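Long-range contacts in MSM0273 (Mycobacterium smegmatis, PDB 5L37), which forms pentamers that probably cap the vertices of the shell of the mycobacterial RMM microcompartment: residues R3-G8 / E28-G33; G22-V27 / I37-L42; L42-G47 / A71-S76. All coordinates share one frame; numbering follows the deposited sequence.

Interaction 1 of 3, residues R3-G8 / E28-G33; sequences RATVTG and EVEGTG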
loop_
_atom_site.group_PDB
_atom_site.type_symbol
_atom_site.label_atom_id
_atom_site.label_comp_id
_atom_site.label_asym_id
_atom_site.label_seq_id
_atom_site.Cartn_x
_atom_site.Cartn_y
_atom_site.Cartn_z
ATOM N N ARG C 3 -7.353 -0.235 -14.412
ATOM C CA ARG C 3 -7.530 0.321 -15.755
ATOM C C ARG C 3 -7.584 1.835 -15.622
ATOM O O ARG C 3 -8.302 2.357 -14.758
ATOM C CB ARG C 3 -8.826 -0.218 -16.401
ATOM C CG ARG C 3 -8.839 -1.699 -16.609
ATOM C CD ARG C 3 -10.103 -2.159 -17.336
ATOM N NE ARG C 3 -11.328 -1.726 -16.707
ATOM C CZ ARG C 3 -12.129 -0.780 -17.201
ATOM N NH1 ARG C 3 -11.840 -0.155 -18.341
ATOM N NH2 ARG C 3 -13.236 -0.462 -16.549
ATOM N N ALA C 4 -6.873 2.525 -16.504
ATOM C CA ALA C 4 -6.874 3.981 -16.507
ATOM C C ALA C 4 -6.757 4.485 -17.915
ATOM O O ALA C 4 -6.454 3.705 -18.840
ATOM C CB ALA C 4 -5.719 4.493 -15.677
ATOM N N THR C 5 -7.011 5.778 -18.079
ATOM C CA THR C 5 -6.877 6.439 -19.366
ATOM C C THR C 5 -5.825 7.511 -19.224
ATOM O O THR C 5 -5.888 8.305 -18.278
ATOM C CB THR C 5 -8.224 7.067 -19.827
ATOM O OG1 THR C 5 -9.209 6.023 -19.896
ATOM C CG2 THR C 5 -8.083 7.726 -21.193
ATOM N N VAL C 6 -4.874 7.536 -20.158
ATOM C CA VAL C 6 -3.863 8.601 -20.195
ATOM C C VAL C 6 -4.502 9.935 -20.595
ATOM O O VAL C 6 -5.211 10.034 -21.611
ATOM C CB VAL C 6 -2.738 8.295 -21.177
ATOM C CG1 VAL C 6 -1.687 9.424 -21.141
ATOM C CG2 VAL C 6 -2.060 6.924 -20.845
ATOM N N THR C 7 -4.276 10.965 -19.785
ATOM C CA THR C 7 -4.920 12.250 -20.064
ATOM C C THR C 7 -3.903 13.315 -20.421
ATOM O O THR C 7 -4.243 14.346 -21.034
ATOM C CB THR C 7 -5.746 12.730 -18.867
ATOM O OG1 THR C 7 -4.919 12.738 -17.697
ATOM C CG2 THR C 7 -6.929 11.782 -18.601
ATOM N N GLY C 8 -2.641 13.084 -20.102
ATOM C CA GLY C 8 -1.637 14.083 -20.450
ATOM C C GLY C 8 -0.237 13.762 -19.984
ATOM O O GLY C 8 0.002 12.736 -19.360
ATOM N N GLU C 28 -6.316 8.889 -15.578
ATOM C CA GLU C 28 -7.567 8.943 -14.857
ATOM C C GLU C 28 -8.077 7.517 -14.712
ATOM O O GLU C 28 -8.213 6.784 -15.704
ATOM C CB GLU C 28 -8.569 9.808 -15.603
ATOM C CG GLU C 28 -9.918 9.830 -14.970
ATOM C CD GLU C 28 -10.823 10.862 -15.586
ATOM O OE1 GLU C 28 -10.416 11.566 -16.541
ATOM O OE2 GLU C 28 -11.972 10.944 -15.121
ATOM N N VAL C 29 -8.325 7.116 -13.480
ATOM C CA VAL C 29 -8.732 5.747 -13.209
ATOM C C VAL C 29 -10.165 5.540 -13.673
ATOM O O VAL C 29 -11.044 6.362 -13.404
ATOM C CB VAL C 29 -8.588 5.411 -11.694
ATOM C CG1 VAL C 29 -9.035 3.982 -11.427
ATOM C CG2 VAL C 29 -7.158 5.563 -11.264
ATOM N N GLU C 30 -10.397 4.437 -14.385
ATOM C CA GLU C 30 -11.699 4.155 -14.975
ATOM C C GLU C 30 -12.703 3.964 -13.832
ATOM O O GLU C 30 -12.391 3.351 -12.819
ATOM C CB GLU C 30 -11.631 2.858 -15.805
ATOM C CG GLU C 30 -10.797 2.851 -17.086
ATOM C CD GLU C 30 -11.275 3.738 -18.204
ATOM O OE1 GLU C 30 -12.306 4.437 -18.054
ATOM O OE2 GLU C 30 -10.597 3.713 -19.254
ATOM N N GLY C 31 -13.891 4.520 -13.964
ATOM C CA GLY C 31 -14.896 4.327 -12.936
ATOM C C GLY C 31 -14.837 5.239 -11.733
ATOM O O GLY C 31 -15.864 5.728 -11.303
ATOM N N THR C 32 -13.658 5.486 -11.179
ATOM C CA THR C 32 -13.603 6.358 -10.019
ATOM C C THR C 32 -13.374 7.799 -10.471
ATOM O O THR C 32 -13.748 8.735 -9.787
ATOM C CB THR C 32 -12.482 5.958 -9.032
ATOM O OG1 THR C 32 -11.214 6.174 -9.662
ATOM C CG2 THR C 32 -12.599 4.487 -8.639
ATOM N N GLY C 33 -12.712 7.964 -11.611
ATOM C CA GLY C 33 -12.351 9.290 -12.083
ATOM C C GLY C 33 -11.149 9.853 -11.329
ATOM O O GLY C 33 -10.699 10.961 -11.614
HETATM O O HOH W 1 -14.341 2.072 -18.180
HETATM O O HOH W 2 -8.654 1.851 -19.362
#
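In the five-stranded antiparallel barrel of the EutN/CcmL family, strands 2-9 and 23-29 are neighbours, and the last part of their pairing sets R3, A4 and T5 against E28, V29 and E30. T5 and E28 form a hydrogen-bonded pair, with T5 N to E28 O and E28 N to T5 O both 2.8 Å. A4 and V29, a non-hydrogen-bonded pair, turn small apolar side chains to the buried face, where strands 49-54 and 35-40 supply I52 and M36, whereas T5 brings a hydroxyl to the polar face. Beyond the strand end, E30 N still reaches R3 O at 3.0 Å in a nearly straight bond (175°).

On that polar face, the chain of E30 bends at chi2 (-66°) and folds back across the 3-8 segment. Its OE2 comes 2.8 Å from T5 OG1; separately, that hydroxyl is hydrogen-bonded to H49. The E30 CG methylene lies over one face of the R3 guanidinium, 3.4 Å from NH1. E30 OE2 is 4.2 Å from R3 NH1, off to one side of the flat group, too oblique for a directed bond. One water links R3 NH2 to E30 OE1, weakly on the glutamate side; another donates to both A4 O and E30 OE2. The carboxylate is thus held by these two waters and a weak bond from H49, while R3 probably contributes diffuse electrostatic attraction.

Interaction 2 of 3, residues G22-V27 / I37-L42; sequences GAFLEV and IAFDVL
F39 drives the edge of its ring toward the face of F24, an offset edge-to-face pair with centroids 5.6 Å apart and planes at 74°. The nearest atoms are F24 CE1 and F39 CD1, at 3.7 Å. The two residues stand opposite each other as a non-hydrogen-bonded antiparallel pair; the F39 side chain starts out anti to the backbone N (chi1 -160°), whereas that of F24 lies beside its own N (chi1 -66°), and these different first torsions bring the rings side by side on one face. The far end of the F39 ring rests on G22, CZ being 3.6 Å from G22 CA: a residue without a side chain suits this spot, since the ring fills the place where a CB would lie. On the same face, I37 uses both branches, CG2 against F24 CB at 3.8 Å and CD1 against E26 CA at 3.7 Å.

The opposite face carries L25, whose CD1 packs on D40 CB at 3.6 Å and crosses the aspartate at a slant; D40 directs OD1 to the S44 hydroxyl. Two hydrogen-bonded pairs, A23 with D40 and L25 with A38, fix this register; L25 N to A38 O is 2.8 Å and almost straight.

Strands 23-29 and 35-40 thereby form a hairpin. L25 and A38 face inward on I73 of strand 71-76, and V27 meets A4 of strand 2-9 and I52 of strand 49-54. F24 and I37 instead pack on M1 and L51 of a neighbouring subunit, which places the hairpin at a pentamer interface.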
loop_
_atom_site.group_PDB
_atom_site.type_symbol
_atom_site.label_atom_id
_atom_site.label_comp_id
_atom_site.label_asym_id
_atom_site.label_seq_id
_atom_site.Cartn_x
_atom_site.Cartn_y
_atom_site.Cartn_z
ATOM N N GLY C 22 11.999 7.360 -19.473
ATOM C CA GLY C 22 10.567 7.121 -19.484
ATOM C C GLY C 22 9.842 8.423 -19.220
ATOM O O GLY C 22 10.502 9.476 -19.084
ATOM N N ALA C 23 8.522 8.355 -19.116
ATOM C CA ALA C 23 7.706 9.550 -18.999
ATOM C C ALA C 23 6.810 9.501 -17.772
ATOM O O ALA C 23 6.406 8.444 -17.313
ATOM C CB ALA C 23 6.867 9.718 -20.242
ATOM N N PHE C 24 6.498 10.683 -17.243
ATOM C CA PHE C 24 5.471 10.814 -16.201
ATOM C C PHE C 24 4.142 11.150 -16.897
ATOM O O PHE C 24 4.018 12.206 -17.494
ATOM C CB PHE C 24 5.803 11.933 -15.206
ATOM C CG PHE C 24 7.018 11.682 -14.367
ATOM C CD1 PHE C 24 7.057 10.616 -13.475
ATOM C CD2 PHE C 24 8.068 12.572 -14.387
ATOM C CE1 PHE C 24 8.195 10.402 -12.649
ATOM C CE2 PHE C 24 9.194 12.366 -13.564
ATOM C CZ PHE C 24 9.252 11.286 -12.722
ATOM N N LEU C 25 3.143 10.290 -16.782
ATOM C CA LEU C 25 1.873 10.566 -17.456
ATOM C C LEU C 25 0.777 10.756 -16.436
ATOM O O LEU C 25 0.683 10.008 -15.441
ATOM C CB LEU C 25 1.498 9.408 -18.415
ATOM C CG LEU C 25 2.527 9.099 -19.550
ATOM C CD1 LEU C 25 1.978 7.965 -20.450
ATOM C CD2 LEU C 25 2.872 10.332 -20.376
ATOM N N GLU C 26 -0.056 11.753 -16.669
ATOM C CA GLU C 26 -1.265 11.865 -15.871
ATOM C C GLU C 26 -2.282 10.850 -16.425
ATOM O O GLU C 26 -2.421 10.723 -17.637
ATOM C CB GLU C 26 -1.839 13.278 -15.916
ATOM C CG GLU C 26 -3.039 13.422 -14.975
ATOM C CD GLU C 26 -3.644 14.798 -14.998
ATOM O OE1 GLU C 26 -4.337 15.125 -15.989
ATOM O OE2 GLU C 26 -3.420 15.550 -14.023
ATOM N N VAL C 27 -2.941 10.114 -15.531
ATOM C CA VAL C 27 -3.942 9.121 -15.927
ATOM C C VAL C 27 -5.181 9.334 -15.071
ATOM O O VAL C 27 -5.095 9.882 -13.976
ATOM C CB VAL C 27 -3.439 7.665 -15.769
ATOM C CG1 VAL C 27 -2.143 7.460 -16.584
ATOM C CG2 VAL C 27 -3.250 7.269 -14.252
ATOM N N ILE C 37 -0.369 10.150 -11.204
ATOM C CA ILE C 37 0.735 10.182 -12.146
ATOM C C ILE C 37 1.398 8.821 -12.159
ATOM O O ILE C 37 1.826 8.301 -11.105
ATOM C CB ILE C 37 1.796 11.307 -11.792
ATOM C CG1 ILE C 37 1.112 12.690 -11.630
ATOM C CG2 ILE C 37 2.960 11.300 -12.829
ATOM C CD1 ILE C 37 0.216 13.102 -12.756
ATOM N N ALA C 38 1.488 8.247 -13.362
ATOM C CA ALA C 38 2.107 6.947 -13.523
ATOM C C ALA C 38 3.310 7.044 -14.409
ATOM O O ALA C 38 3.321 7.845 -15.361
ATOM C CB ALA C 38 1.095 5.919 -14.126
ATOM N N PHE C 39 4.318 6.226 -14.132
ATOM C CA PHE C 39 5.510 6.177 -14.973
ATOM C C PHE C 39 5.254 5.307 -16.188
ATOM O O PHE C 39 4.567 4.304 -16.089
ATOM C CB PHE C 39 6.715 5.632 -14.179
ATOM C CG PHE C 39 8.021 5.991 -14.780
ATOM C CD1 PHE C 39 8.477 7.288 -14.668
ATOM C CD2 PHE C 39 8.808 5.047 -15.462
ATOM C CE1 PHE C 39 9.695 7.675 -15.224
ATOM C CE2 PHE C 39 10.038 5.411 -16.034
ATOM C CZ PHE C 39 10.477 6.736 -15.914
ATOM N N ASP C 40 5.798 5.703 -17.323
ATOM C CA ASP C 40 5.572 4.962 -18.568
ATOM C C ASP C 40 6.859 4.726 -19.311
ATOM O O ASP C 40 7.631 5.671 -19.549
ATOM C CB ASP C 40 4.627 5.741 -19.459
ATOM C CG ASP C 40 4.285 4.985 -20.733
ATOM O OD1 ASP C 40 3.698 3.906 -20.649
ATOM O OD2 ASP C 40 4.480 5.565 -21.792
ATOM N N VAL C 41 7.076 3.474 -19.718
ATOM C CA VAL C 41 8.237 3.116 -20.520
ATOM C C VAL C 41 7.822 2.617 -21.910
ATOM O O VAL C 41 8.672 2.355 -22.755
ATOM C CB VAL C 41 9.099 2.041 -19.847
ATOM C CG1 VAL C 41 9.646 2.576 -18.465
ATOM C CG2 VAL C 41 8.312 0.750 -19.616
ATOM N N LEU C 42 6.517 2.460 -22.121
ATOM C CA LEU C 42 5.962 1.913 -23.376
ATOM C C LEU C 42 5.643 2.911 -24.490
ATOM O O LEU C 42 5.135 2.511 -25.546
ATOM C CB LEU C 42 4.703 1.107 -23.061
ATOM C CG LEU C 42 4.982 -0.186 -22.281
ATOM C CD1 LEU C 42 3.634 -0.837 -21.816
ATOM C CD2 LEU C 42 5.825 -1.176 -23.112
#

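Interaction 3 of 3, residues L42-G47 / A71-S76; sequences LGSGVG and ALIIGS
L42 and S44, from the loop after strand 35-40, lean on strand 71-76 through side chains and a water; no direct hydrogen bond joins the two segments.

The apolar contacts centre on one methyl of L42. With CG beside the backbone N (chi1 -68°) and CD1 anti to CA (chi2 172°), the leucine reaches across so that CD1 touches G75 CA at 3.8 Å and I74 C at 3.9 Å. The methyl is thus laid mostly on the strand backbone; on a side chain it has just a looser approach, to I73 CG2 at 4.4 Å. Leucine suits the place because its length brings a nonpolar methyl as far as the strand. I73 turns the same CG2 branch to S44, whose OG lies 3.7 Å away. That hydroxyl is hydrogen-bonded to D40 OD1, and a small serine can make this bond while sitting against the isoleucine.

The polar link is a water between the backbones. It donates to I73 O at 2.7 Å and accepts from L42 N at 3.2 Å, bridging a carbonyl and an amide too far apart to pair directly. L42 N also makes a weak bond to D40 OD1. At G43, a positive phi of 76° lets the chain turn between the two contacting residues, which glycine readily allows.

I73 continues inward onto L25, A38, V50 and I52, joining the contact to the apolar core between the strands. I74 points the other way, to L51 and A53 of strand 49-54 and to I16 of a neighbouring subunit, not the one that meets F24 and I37. The same subunit's R14 binds L42 O, and its I16 packs on L42, placing loop and strand 71-76 together at the subunit boundary.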
loop_
_atom_site.group_PDB
_atom_site.type_symbol
_atom_site.label_atom_id
_atom_site.label_comp_id
_atom_site.label_asym_id
_atom_site.label_seq_id
_atom_site.Cartn_x
_atom_site.Cartn_y
_atom_site.Cartn_z
ATOM N N LEU C 42 6.517 2.460 -22.121
ATOM C CA LEU C 42 5.962 1.913 -23.376
ATOM C C LEU C 42 5.643 2.911 -24.490
ATOM O O LEU C 42 5.135 2.511 -25.546
ATOM C CB LEU C 42 4.703 1.107 -23.061
ATOM C CG LEU C 42 4.982 -0.186 -22.281
ATOM C CD1 LEU C 42 3.634 -0.837 -21.816
ATOM C CD2 LEU C 42 5.825 -1.176 -23.112
ATOM N N GLY C 43 5.753 4.205 -24.220
ATOM C CA GLY C 43 5.407 5.172 -25.236
ATOM C C GLY C 43 3.899 5.281 -25.363
ATOM O O GLY C 43 3.363 5.520 -26.471
ATOM N N SER C 44 3.211 5.186 -24.228
ATOM C CA SER C 44 1.747 5.284 -24.204
ATOM C C SER C 44 1.283 6.673 -24.588
ATOM O O SER C 44 1.967 7.650 -24.317
ATOM C CB SER C 44 1.203 4.953 -22.803
ATOM O OG SER C 44 1.643 3.662 -22.380
ATOM N N GLY C 45 0.131 6.741 -25.262
ATOM C CA GLY C 45 -0.386 8.010 -25.764
ATOM C C GLY C 45 -1.585 8.591 -25.037
ATOM O O GLY C 45 -2.276 7.876 -24.337
ATOM N N VAL C 46 -1.834 9.893 -25.209
ATOM C CA VAL C 46 -3.006 10.504 -24.602
ATOM C C VAL C 46 -4.259 9.846 -25.160
ATOM O O VAL C 46 -4.390 9.633 -26.376
ATOM C CB VAL C 46 -3.049 12.031 -24.820
ATOM C CG1 VAL C 46 -4.385 12.584 -24.425
ATOM C CG2 VAL C 46 -1.977 12.688 -24.018
ATOM N N GLY C 47 -5.180 9.508 -24.274
ATOM C CA GLY C 47 -6.427 8.896 -24.687
ATOM C C GLY C 47 -6.360 7.387 -24.637
ATOM O O GLY C 47 -7.373 6.706 -24.732
ATOM N N ALA C 71 4.033 3.863 -9.308
ATOM C CA ALA C 71 2.952 3.563 -10.270
ATOM C C ALA C 71 3.557 3.413 -11.646
ATOM O O ALA C 71 4.365 4.258 -12.042
ATOM C CB ALA C 71 1.904 4.695 -10.267
ATOM N N LEU C 72 3.238 2.316 -12.319
ATOM C CA LEU C 72 3.871 1.957 -13.600
ATOM C C LEU C 72 2.806 1.444 -14.526
ATOM O O LEU C 72 2.035 0.573 -14.167
ATOM C CB LEU C 72 4.946 0.872 -13.399
ATOM C CG LEU C 72 5.650 0.350 -14.655
ATOM C CD1 LEU C 72 6.504 1.473 -15.337
ATOM C CD2 LEU C 72 6.534 -0.812 -14.231
ATOM N N ILE C 73 2.792 1.978 -15.748
ATOM C CA ILE C 73 1.942 1.396 -16.783
ATOM C C ILE C 73 2.548 0.094 -17.280
ATOM O O ILE C 73 3.705 0.061 -17.719
ATOM C CB ILE C 73 1.761 2.424 -17.917
ATOM C CG1 ILE C 73 0.787 3.519 -17.443
ATOM C CG2 ILE C 73 1.259 1.714 -19.208
ATOM C CD1 ILE C 73 0.865 4.851 -18.333
ATOM N N ILE C 74 1.793 -1.001 -17.181
ATOM C CA ILE C 74 2.379 -2.285 -17.559
ATOM C C ILE C 74 1.862 -2.785 -18.903
ATOM O O ILE C 74 2.355 -3.797 -19.394
ATOM C CB ILE C 74 2.192 -3.401 -16.445
ATOM C CG1 ILE C 74 0.737 -3.710 -16.234
ATOM C CG2 ILE C 74 2.848 -2.970 -15.131
ATOM C CD1 ILE C 74 0.552 -4.941 -15.297
ATOM N N GLY C 75 0.866 -2.116 -19.492
ATOM C CA GLY C 75 0.412 -2.543 -20.825
ATOM C C GLY C 75 -0.795 -1.732 -21.271
ATOM O O GLY C 75 -1.374 -0.964 -20.478
ATOM N N SER C 76 -1.162 -1.864 -22.537
ATOM C CA SER C 76 -2.405 -1.235 -22.992
ATOM C C SER C 76 -3.496 -2.274 -23.018
ATOM O O SER C 76 -3.217 -3.478 -23.034
ATOM C CB SER C 76 -2.253 -0.530 -24.352
ATOM O OG SER C 76 -1.933 -1.463 -25.321
HETATM O O HOH W 3 4.919 1.759 -19.446
#

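In the fold
From the N terminus, strand 2-9 leads off, and interaction 1 closes when the chain returns along strand 23-29. Interaction 2 opens within that excursion, at 22-27, and closes at 37-42 after the hairpin turn, so interactions 1 and 2 cross along the chain while sharing strand 23-29. Interaction 3 follows in series, starting at L42, where interaction 2 ends, and closing at strand 71-76 after the chain has passed through strand 49-54 and helix 56-60. Backbone bonds also join them: T7 and G8 to E26 in a classic beta bulge, V6 to G47, and F39 to A71 and I73. The last brings 35-40 beside 71-76, the sheet's outermost strands, closing the barrel.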